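Local coordinates for transcriptional regulator, TetR family (Legionella pneumophila subsp. pneumophila str. Philadelphia 1, PDB 3ON4), which probably binds DNA as a transcriptional regulator, through a helix-turn-helix domain of the TetR type, at residues 29-33 / 34-38; 67-70 / 71-75; 118-121 / 122-125; 167-170 / 171-174. One frame throughout, in Å; residues are numbered along the deposited sequence.

Interaction 1: 29-33 / 34-38; sequences NAFSF and KDIAT
S32 and D35 close on each other at the start of helix 33-40, each using its side chain to satisfy a backbone N-H of the other. OG of S32 accepts from N of D35 at 3.2 Å with an N-H...O angle of 159°; in return OD2 of D35 accepts from N of S32 at 3.0 Å, a more bent bond that meets the carboxylate from above its plane. The serine hydroxyl sits between its own backbone N and carbonyl carbon (chi1 73°), turned to the first turn of the helix, where the amides have no earlier turn to supply acceptors. This reciprocal pair is a capping box with S32 as N-cap, and it opens the predicted helix-turn-helix motif, whose first helix begins here. Behind the cap the helical bonding settles in: I36 N gives a weak bond of 3.4 Å to S32 O, and A37 N a nearly straight one of 3.0 Å to F33 O. On the buried side CE2 of F31 meets CD1 of I36 at 3.9 Å, the two side chains set at a slant to each other; both also touch L22 of helix 11-26 and L57 of helix 54-77. The carbonyl of F31 accepts from NZ of K54, and the same lysine makes a cation-pi contact with the F31 ring.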
loop_
_atom_site.group_PDB
_atom_site.type_symbol
_atom_site.label_atom_id
_atom_site.label_comp_id
_atom_site.label_asym_id
_atom_site.label_seq_id
_atom_site.Cartn_x
_atom_site.Cartn_y
_atom_site.Cartn_z
ATOM N N ASN A 29 -10.179 9.080 -2.733
ATOM C CA ASN A 29 -10.082 10.539 -2.850
ATOM C C ASN A 29 -9.830 11.034 -4.297
ATOM O O ASN A 29 -9.581 12.222 -4.533
ATOM C CB ASN A 29 -8.992 11.071 -1.917
ATOM C CG ASN A 29 -9.332 10.856 -0.448
ATOM O OD1 ASN A 29 -10.478 11.080 -0.030
ATOM N ND2 ASN A 29 -8.341 10.435 0.342
ATOM N N ALA A 30 -9.877 10.101 -5.248
ATOM C CA ALA A 30 -9.665 10.407 -6.642
ATOM C C ALA A 30 -10.828 9.958 -7.531
ATOM O O ALA A 30 -10.638 9.753 -8.732
ATOM C CB ALA A 30 -8.381 9.731 -7.113
ATOM N N PHE A 31 -12.021 9.765 -6.978
ATOM C CA PHE A 31 -13.199 9.641 -7.823
ATOM C C PHE A 31 -14.323 10.441 -7.194
ATOM O O PHE A 31 -14.269 10.779 -6.008
ATOM C CB PHE A 31 -13.627 8.188 -7.992
ATOM C CG PHE A 31 -14.512 7.699 -6.878
ATOM C CD1 PHE A 31 -13.973 7.320 -5.666
ATOM C CD2 PHE A 31 -15.895 7.671 -7.037
ATOM C CE1 PHE A 31 -14.789 6.904 -4.610
ATOM C CE2 PHE A 31 -16.729 7.274 -5.976
ATOM C CZ PHE A 31 -16.171 6.875 -4.773
ATOM N N SER A 32 -15.340 10.729 -7.987
ATOM C CA SER A 32 -16.500 11.491 -7.538
ATOM C C SER A 32 -17.782 10.818 -8.026
ATOM O O SER A 32 -17.754 10.003 -8.927
ATOM C CB SER A 32 -16.436 12.913 -8.094
ATOM O OG SER A 32 -16.717 12.914 -9.486
ATOM N N PHE A 33 -18.908 11.196 -7.454
ATOM C CA PHE A 33 -20.208 10.734 -7.970
ATOM C C PHE A 33 -20.389 11.067 -9.449
ATOM O O PHE A 33 -20.966 10.286 -10.208
ATOM C CB PHE A 33 -21.330 11.377 -7.177
ATOM C CG PHE A 33 -21.613 10.698 -5.865
ATOM C CD1 PHE A 33 -20.688 9.835 -5.272
ATOM C CD2 PHE A 33 -22.819 10.930 -5.217
ATOM C CE1 PHE A 33 -20.963 9.226 -4.058
ATOM C CE2 PHE A 33 -23.095 10.309 -4.004
ATOM C CZ PHE A 33 -22.162 9.465 -3.424
ATOM N N LYS A 34 -19.898 12.232 -9.858
ATOM C CA LYS A 34 -19.975 12.627 -11.272
ATOM C C LYS A 34 -19.228 11.639 -12.185
ATOM O O LYS A 34 -19.691 11.338 -13.274
ATOM C CB LYS A 34 -19.397 14.027 -11.457
ATOM C CG LYS A 34 -19.415 14.516 -12.882
ATOM C CD LYS A 34 -20.831 14.648 -13.424
ATOM C CE LYS A 34 -20.859 15.492 -14.690
ATOM N NZ LYS A 34 -22.247 15.613 -15.151
ATOM N N ASP A 35 -18.071 11.158 -11.746
ATOM C CA ASP A 35 -17.359 10.126 -12.504
ATOM C C ASP A 35 -18.235 8.892 -12.743
ATOM O O ASP A 35 -18.193 8.284 -13.836
ATOM C CB ASP A 35 -16.082 9.688 -11.794
ATOM C CG ASP A 35 -15.019 10.763 -11.771
ATOM O OD1 ASP A 35 -14.921 11.534 -12.747
ATOM O OD2 ASP A 35 -14.273 10.819 -10.766
ATOM N N ILE A 36 -18.982 8.489 -11.715
ATOM C CA ILE A 36 -19.831 7.292 -11.804
ATOM C C ILE A 36 -20.983 7.549 -12.766
ATOM O O ILE A 36 -21.271 6.722 -13.628
ATOM C CB ILE A 36 -20.418 6.877 -10.435
ATOM C CG1 ILE A 36 -19.299 6.474 -9.476
ATOM C CG2 ILE A 36 -21.412 5.734 -10.595
ATOM C CD1 ILE A 36 -19.810 6.090 -8.107
ATOM N N ALA A 37 -21.635 8.692 -12.602
ATOM C CA ALA A 37 -22.758 9.087 -13.448
ATOM C C ALA A 37 -22.372 9.075 -14.932
ATOM O O ALA A 37 -23.128 8.585 -15.791
ATOM C CB ALA A 37 -23.241 10.467 -13.057
ATOM N N THR A 38 -21.199 9.621 -15.223
ATOM C CA THR A 38 -20.701 9.684 -16.593
ATOM C C THR A 38 -20.407 8.274 -17.094
ATOM O O THR A 38 -20.729 7.945 -18.222
ATOM C CB THR A 38 -19.419 10.549 -16.662
ATOM O OG1 THR A 38 -19.763 11.909 -16.373
ATOM C CG2 THR A 38 -18.755 10.491 -18.047
#

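Interaction 2: 67-70 / 71-75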
loop_
_atom_site.group_PDB
_atom_site.type_symbol
_atom_site.label_atom_id
_atom_site.label_comp_id
_atom_site.label_asym_id
_atom_site.label_seq_id
_atom_site.Cartn_x
_atom_site.Cartn_y
_atom_site.Cartn_z
ATOM N N ASP A 67 -17.965 -9.135 1.764
ATOM C CA ASP A 67 -18.886 -10.247 1.636
ATOM C C ASP A 67 -18.523 -11.158 0.460
ATOM O O ASP A 67 -18.619 -12.375 0.569
ATOM C CB ASP A 67 -20.319 -9.742 1.454
ATOM C CG ASP A 67 -20.942 -9.242 2.749
ATOM O OD1 ASP A 67 -20.385 -9.481 3.848
ATOM O OD2 ASP A 67 -22.021 -8.615 2.659
ATOM N N LYS A 68 -18.150 -10.559 -0.663
ATOM C CA LYS A 68 -17.726 -11.306 -1.841
ATOM C C LYS A 68 -16.459 -12.113 -1.575
ATOM O O LYS A 68 -16.405 -13.303 -1.911
ATOM C CB LYS A 68 -17.485 -10.395 -3.035
ATOM C CG LYS A 68 -18.772 -9.819 -3.629
ATOM C CD LYS A 68 -18.548 -9.243 -5.016
ATOM C CE LYS A 68 -17.784 -7.924 -4.993
ATOM N NZ LYS A 68 -17.620 -7.399 -6.390
ATOM N N ILE A 69 -15.469 -11.473 -0.955
ATOM C CA ILE A 69 -14.226 -12.159 -0.598
ATOM C C ILE A 69 -14.464 -13.276 0.420
ATOM O O ILE A 69 -13.864 -14.352 0.310
ATOM C CB ILE A 69 -13.183 -11.191 -0.026
ATOM C CG1 ILE A 69 -12.770 -10.168 -1.080
ATOM C CG2 ILE A 69 -11.946 -11.945 0.392
ATOM C CD1 ILE A 69 -11.894 -10.744 -2.173
ATOM N N ALA A 70 -15.315 -13.019 1.418
ATOM C CA ALA A 70 -15.690 -14.048 2.389
ATOM C C ALA A 70 -16.224 -15.327 1.726
ATOM O O ALA A 70 -15.887 -16.435 2.159
ATOM C CB ALA A 70 -16.704 -13.504 3.403
ATOM N N ALA A 71 -17.058 -15.162 0.694
ATOM C CA ALA A 71 -17.635 -16.295 -0.045
ATOM C C ALA A 71 -16.546 -17.047 -0.817
ATOM O O ALA A 71 -16.504 -18.261 -0.811
ATOM C CB ALA A 71 -18.732 -15.814 -1.006
ATOM N N VAL A 72 -15.682 -16.296 -1.484
ATOM C CA VAL A 72 -14.576 -16.876 -2.250
ATOM C C VAL A 72 -13.683 -17.724 -1.339
ATOM O O VAL A 72 -13.325 -18.861 -1.681
ATOM C CB VAL A 72 -13.753 -15.761 -2.945
ATOM C CG1 VAL A 72 -12.383 -16.296 -3.482
ATOM C CG2 VAL A 72 -14.572 -15.136 -4.066
ATOM N N LEU A 73 -13.348 -17.169 -0.177
ATOM C CA LEU A 73 -12.468 -17.839 0.784
ATOM C C LEU A 73 -13.118 -19.093 1.375
ATOM O O LEU A 73 -12.486 -20.154 1.492
ATOM C CB LEU A 73 -12.090 -16.867 1.907
ATOM C CG LEU A 73 -11.187 -15.678 1.539
ATOM C CD1 LEU A 73 -10.801 -14.948 2.812
ATOM C CD2 LEU A 73 -9.964 -16.099 0.766
ATOM N N SER A 74 -14.394 -18.950 1.731
ATOM C CA SER A 74 -15.189 -20.049 2.246
ATOM C C SER A 74 -15.153 -21.240 1.287
ATOM O O SER A 74 -15.018 -22.402 1.721
ATOM C CB SER A 74 -16.632 -19.579 2.471
ATOM O OG SER A 74 -17.420 -20.637 2.965
ATOM N N ASP A 75 -15.271 -20.956 -0.009
ATOM C CA ASP A 75 -15.262 -22.014 -1.025
ATOM C C ASP A 75 -13.921 -22.716 -1.139
ATOM O O ASP A 75 -13.879 -23.897 -1.464
ATOM C CB ASP A 75 -15.685 -21.464 -2.393
ATOM C CG ASP A 75 -17.192 -21.277 -2.503
ATOM O OD1 ASP A 75 -17.941 -22.068 -1.889
ATOM O OD2 ASP A 75 -17.631 -20.347 -3.216
#
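This is an i to i+4 contact within one continuous helix, residues 67-75 of helix 54-77; I69 and L73 lie on its side facing helices 84-98 and 121-144. Its apolar part is I69 against L73. The CG2 branch of I69, anti to its own backbone N, reaches along the helix to CG of L73 at 4.0 Å, and CD1 of the leucine lies equally near. The two side chains are inclined to each other, and on the isoleucine the CG2 methyl makes the contact. CG of L73 stands beside its backbone N (chi1 -68°), which also brings it to 3.2 Å from O of I69, the carbonyl that accepts from L73 N at 2.9 Å. The neighbouring bonds, V72 N to K68 O at 3.1 Å, S74 N to A70 O at 3.0 Å and A71 N to D67 O at 3.2 Å, are regular helical bonds too. V72 lays CG2 against O of K68 at 3.4 Å. Beyond the segment I69 and L73 both touch I134; I69 also touches L98, and L73 touches F91. K68 leads its amine away to a salt bridge with E20 and a cation-pi contact with W64. The chemistry thus divides by direction: carbonyls and amides are paired along the helix axis, leaving the aliphatic branches of I69 and L73 to meet the neighbouring helices.

Interaction 3: 118-121 / 122-125; sequences SLPV and SIQN
The chain passes from the extended backbone of L119 and P120 into helix 121-144, and O of P120 takes two amides of the first turn: Q124 N at 3.1 Å, nearly straight (175°) and in the carbonyl plane, and I123 N in a weak, bent bond. N125 N follows with a bond of 2.9 Å to O of V121. Among the side chains, L119 sends CD1 to CG2 of I123 at 3.8 Å, the two crossing at about a right angle. The longer branch of I123 runs another way: its CG1 arm is extended (chi2 178°) and brings CD1 to CD of P120 at 4.0 Å, with the isoleucine and the ring side by side and pointing the same way. P120 is the N-cap residue; L119 and P120 each give I123, within the first turn, an apolar partner, one for each branch. In the fold this corner lies where the C-terminal domain meets the predicted DNA-binding domain: L119 and I123 touch both Y28 and F112, and I123 also rests on V59 and I62 of helix 54-77. Over the outer side of the turn, CG2 of V121 faces OE1 of Q124 at 3.8 Å, while the valine's CG1 lies alongside the N125 amide. NE2 of Q124 donates to O of F116, and OG of S122 is hydrogen-bonded to E55.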
loop_
_atom_site.group_PDB
_atom_site.type_symbol
_atom_site.label_atom_id
_atom_site.label_comp_id
_atom_site.label_asym_id
_atom_site.label_seq_id
_atom_site.Cartn_x
_atom_site.Cartn_y
_atom_site.Cartn_z
ATOM N N SER A 118 -7.451 9.842 6.031
ATOM C CA SER A 118 -8.329 10.818 5.400
ATOM C C SER A 118 -9.803 10.377 5.428
ATOM O O SER A 118 -10.688 11.162 5.052
ATOM C CB SER A 118 -7.903 11.057 3.934
ATOM O OG SER A 118 -8.318 9.978 3.092
ATOM N N LEU A 119 -10.059 9.143 5.858
ATOM C CA LEU A 119 -11.395 8.542 5.761
ATOM C C LEU A 119 -12.274 8.819 6.979
ATOM O O LEU A 119 -11.788 8.919 8.091
ATOM C CB LEU A 119 -11.285 7.026 5.592
ATOM C CG LEU A 119 -10.464 6.474 4.426
ATOM C CD1 LEU A 119 -10.308 4.947 4.542
ATOM C CD2 LEU A 119 -11.105 6.854 3.095
ATOM N N PRO A 120 -13.589 8.921 6.770
ATOM C CA PRO A 120 -14.489 8.901 7.899
ATOM C C PRO A 120 -14.331 7.603 8.704
ATOM O O PRO A 120 -13.964 6.566 8.149
ATOM C CB PRO A 120 -15.868 8.972 7.242
ATOM C CG PRO A 120 -15.618 9.643 5.938
ATOM C CD PRO A 120 -14.300 9.152 5.494
ATOM N N VAL A 121 -14.625 7.667 9.994
ATOM C CA VAL A 121 -14.431 6.518 10.875
ATOM C C VAL A 121 -15.259 5.291 10.428
ATOM O O VAL A 121 -14.796 4.145 10.526
ATOM C CB VAL A 121 -14.773 6.875 12.335
ATOM C CG1 VAL A 121 -14.823 5.629 13.206
ATOM C CG2 VAL A 121 -13.761 7.906 12.871
ATOM N N SER A 122 -16.468 5.522 9.914
ATOM C CA SER A 122 -17.275 4.398 9.421
ATOM C C SER A 122 -16.513 3.581 8.367
ATOM O O SER A 122 -16.553 2.346 8.358
ATOM C CB SER A 122 -18.602 4.891 8.842
ATOM O OG SER A 122 -18.352 5.740 7.724
ATOM N N ILE A 123 -15.789 4.256 7.489
ATOM C CA ILE A 123 -15.081 3.549 6.430
ATOM C C ILE A 123 -13.833 2.875 6.997
ATOM O O ILE A 123 -13.501 1.733 6.635
ATOM C CB ILE A 123 -14.747 4.495 5.262
ATOM C CG1 ILE A 123 -16.060 5.044 4.648
ATOM C CG2 ILE A 123 -13.945 3.798 4.202
ATOM C CD1 ILE A 123 -15.817 6.042 3.500
ATOM N N GLN A 124 -13.120 3.596 7.853
ATOM C CA GLN A 124 -11.980 3.029 8.578
ATOM C C GLN A 124 -12.340 1.691 9.222
ATOM O O GLN A 124 -11.622 0.703 9.065
ATOM C CB GLN A 124 -11.502 3.993 9.674
ATOM C CG GLN A 124 -10.804 5.234 9.161
ATOM C CD GLN A 124 -10.285 6.102 10.286
ATOM O OE1 GLN A 124 -10.751 6.006 11.420
ATOM N NE2 GLN A 124 -9.353 6.969 9.975
ATOM N N ASN A 125 -13.451 1.673 9.952
ATOM C CA ASN A 125 -13.905 0.466 10.645
ATOM C C ASN A 125 -14.256 -0.687 9.669
ATOM O O ASN A 125 -13.938 -1.854 9.924
ATOM C CB ASN A 125 -15.045 0.796 11.636
ATOM C CG ASN A 125 -14.549 1.597 12.847
ATOM O OD1 ASN A 125 -13.356 1.892 12.965
ATOM N ND2 ASN A 125 -15.458 1.961 13.733
#

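Interaction 4: 167-170 / 171-174; sequences LLLA and RLYG
Helix 149-173 runs out across these residues: R171 N still bonds to O of L167 at 3.3 Å, but L172 N turns to O of L169, three residues back, and Y173 N and G174 N make weak bonds to O of A170. The donor of L172 stands above the carbonyl plane of L169 (64° out of it), as the turn tightens, and G174 leaves helical geometry with a positive phi of 64°. The side chains cross this weakly bonded end mainly over carbonyls. R171 has its CG between backbone N and carbonyl carbon (chi1 64°), which folds the chain back over the preceding turn and sets CG 3.2 Å from O of L167. The arm then bends at chi3 and leads the guanidinium away. There a water lies in the guanidinium plane at its edge, accepting from NH1 at 2.9 Å and donating to O of L168 at 2.8 Å, so water links this carbonyl to R171. L172 packs CG against O of L168 at 3.5 Å and sets CD1 near CD2 of L169, and CD2 of Y173 approaches O of L169 at 3.5 Å. NE and NH2 of R171 are taken by the backbone oxygens of N104 and K25, while the second subunit meets the same end, F116 of that chain packing on L172. With an oxygen acceptor for each of NE, NH1 and NH2, the cost of burying the guanidinium is probably much reduced, although none of these partners carries a charge, and it joins the helix end to two other parts of the chain.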
loop_
_atom_site.group_PDB
_atom_site.type_symbol
_atom_site.label_atom_id
_atom_site.label_comp_id
_atom_site.label_asym_id
_atom_site.label_seq_id
_atom_site.Cartn_x
_atom_site.Cartn_y
_atom_site.Cartn_z
ATOM N N LEU A 167 1.390 -6.323 -4.707
ATOM C CA LEU A 167 0.401 -5.746 -5.647
ATOM C C LEU A 167 0.670 -4.281 -5.873
ATOM O O LEU A 167 0.604 -3.804 -6.985
ATOM C CB LEU A 167 -1.038 -5.928 -5.138
ATOM C CG LEU A 167 -1.651 -7.306 -5.222
ATOM C CD1 LEU A 167 -3.012 -7.360 -4.501
ATOM C CD2 LEU A 167 -1.804 -7.711 -6.700
ATOM N N LEU A 168 0.990 -3.566 -4.805
ATOM C CA LEU A 168 1.252 -2.131 -4.866
ATOM C C LEU A 168 2.360 -1.820 -5.870
ATOM O O LEU A 168 2.236 -0.919 -6.717
ATOM C CB LEU A 168 1.664 -1.655 -3.472
ATOM C CG LEU A 168 1.730 -0.176 -3.172
ATOM C CD1 LEU A 168 0.313 0.471 -3.177
ATOM C CD2 LEU A 168 2.392 0.019 -1.787
ATOM N N LEU A 169 3.447 -2.591 -5.800
ATOM C CA LEU A 169 4.592 -2.333 -6.642
ATOM C C LEU A 169 4.446 -2.964 -8.035
ATOM O O LEU A 169 4.918 -2.373 -9.010
ATOM C CB LEU A 169 5.891 -2.793 -5.958
ATOM C CG LEU A 169 6.123 -2.106 -4.612
ATOM C CD1 LEU A 169 7.396 -2.596 -3.970
ATOM C CD2 LEU A 169 6.149 -0.589 -4.793
ATOM N N ALA A 170 3.842 -4.154 -8.135
ATOM C CA ALA A 170 3.684 -4.802 -9.446
ATOM C C ALA A 170 2.930 -3.921 -10.416
ATOM O O ALA A 170 3.277 -3.848 -11.588
ATOM C CB ALA A 170 2.988 -6.181 -9.338
ATOM N N ARG A 171 1.901 -3.232 -9.928
ATOM C CA ARG A 171 0.999 -2.537 -10.837
ATOM C C ARG A 171 1.574 -1.217 -11.339
ATOM O O ARG A 171 1.033 -0.628 -12.241
ATOM C CB ARG A 171 -0.394 -2.372 -10.215
ATOM C CG ARG A 171 -0.453 -1.533 -9.004
ATOM C CD ARG A 171 -1.864 -1.640 -8.370
ATOM N NE ARG A 171 -2.892 -0.932 -9.132
ATOM C CZ ARG A 171 -3.194 0.366 -9.035
ATOM N NH1 ARG A 171 -2.536 1.187 -8.209
ATOM N NH2 ARG A 171 -4.156 0.853 -9.789
ATOM N N LEU A 172 2.678 -0.755 -10.768
ATOM C CA LEU A 172 3.348 0.415 -11.309
ATOM C C LEU A 172 4.036 0.169 -12.646
ATOM O O LEU A 172 4.023 1.050 -13.531
ATOM C CB LEU A 172 4.422 0.901 -10.350
ATOM C CG LEU A 172 4.028 1.141 -8.900
ATOM C CD1 LEU A 172 5.189 1.852 -8.226
ATOM C CD2 LEU A 172 2.735 1.937 -8.776
ATOM N N TYR A 173 4.631 -1.019 -12.759
ATOM C CA TYR A 173 5.606 -1.367 -13.788
ATOM C C TYR A 173 5.118 -2.449 -14.756
ATOM O O TYR A 173 5.760 -2.709 -15.770
ATOM C CB TYR A 173 6.846 -1.969 -13.106
ATOM C CG TYR A 173 7.684 -1.076 -12.203
ATOM C CD1 TYR A 173 8.479 -0.078 -12.733
ATOM C CD2 TYR A 173 7.743 -1.292 -10.833
ATOM C CE1 TYR A 173 9.275 0.718 -11.911
ATOM C CE2 TYR A 173 8.531 -0.503 -10.006
ATOM C CZ TYR A 173 9.299 0.496 -10.553
ATOM O OH TYR A 173 10.087 1.291 -9.748
ATOM N N GLY A 174 4.029 -3.127 -14.421
ATOM C CA GLY A 174 3.700 -4.389 -15.068
ATOM C C GLY A 174 4.754 -5.434 -14.777
ATOM O O GLY A 174 4.981 -6.357 -15.574
HETATM O O HOH W 1 -0.023 0.751 -6.879
#

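From the N terminus the four contacts follow in series; each is local and none nests in or crosses another. Interaction 1 lies where the loop after helix 11-26 enters helix 33-40, and interaction 2 lies about 28 Å away between centres, within the far part of helix 54-77. Interaction 3 makes the next loop-to-helix junction, at the start of helix 121-144, and interaction 4 ends the following helix, 149-173. Interactions 1 and 3 alone touch: ND2 of N29 is hydrogen-bonded to OG of S118, tying the predicted DNA-binding domain to the C-terminal domain. Interactions 1, 3 and 4 also meet the second subunit, whereas interaction 2 packs within its own chain.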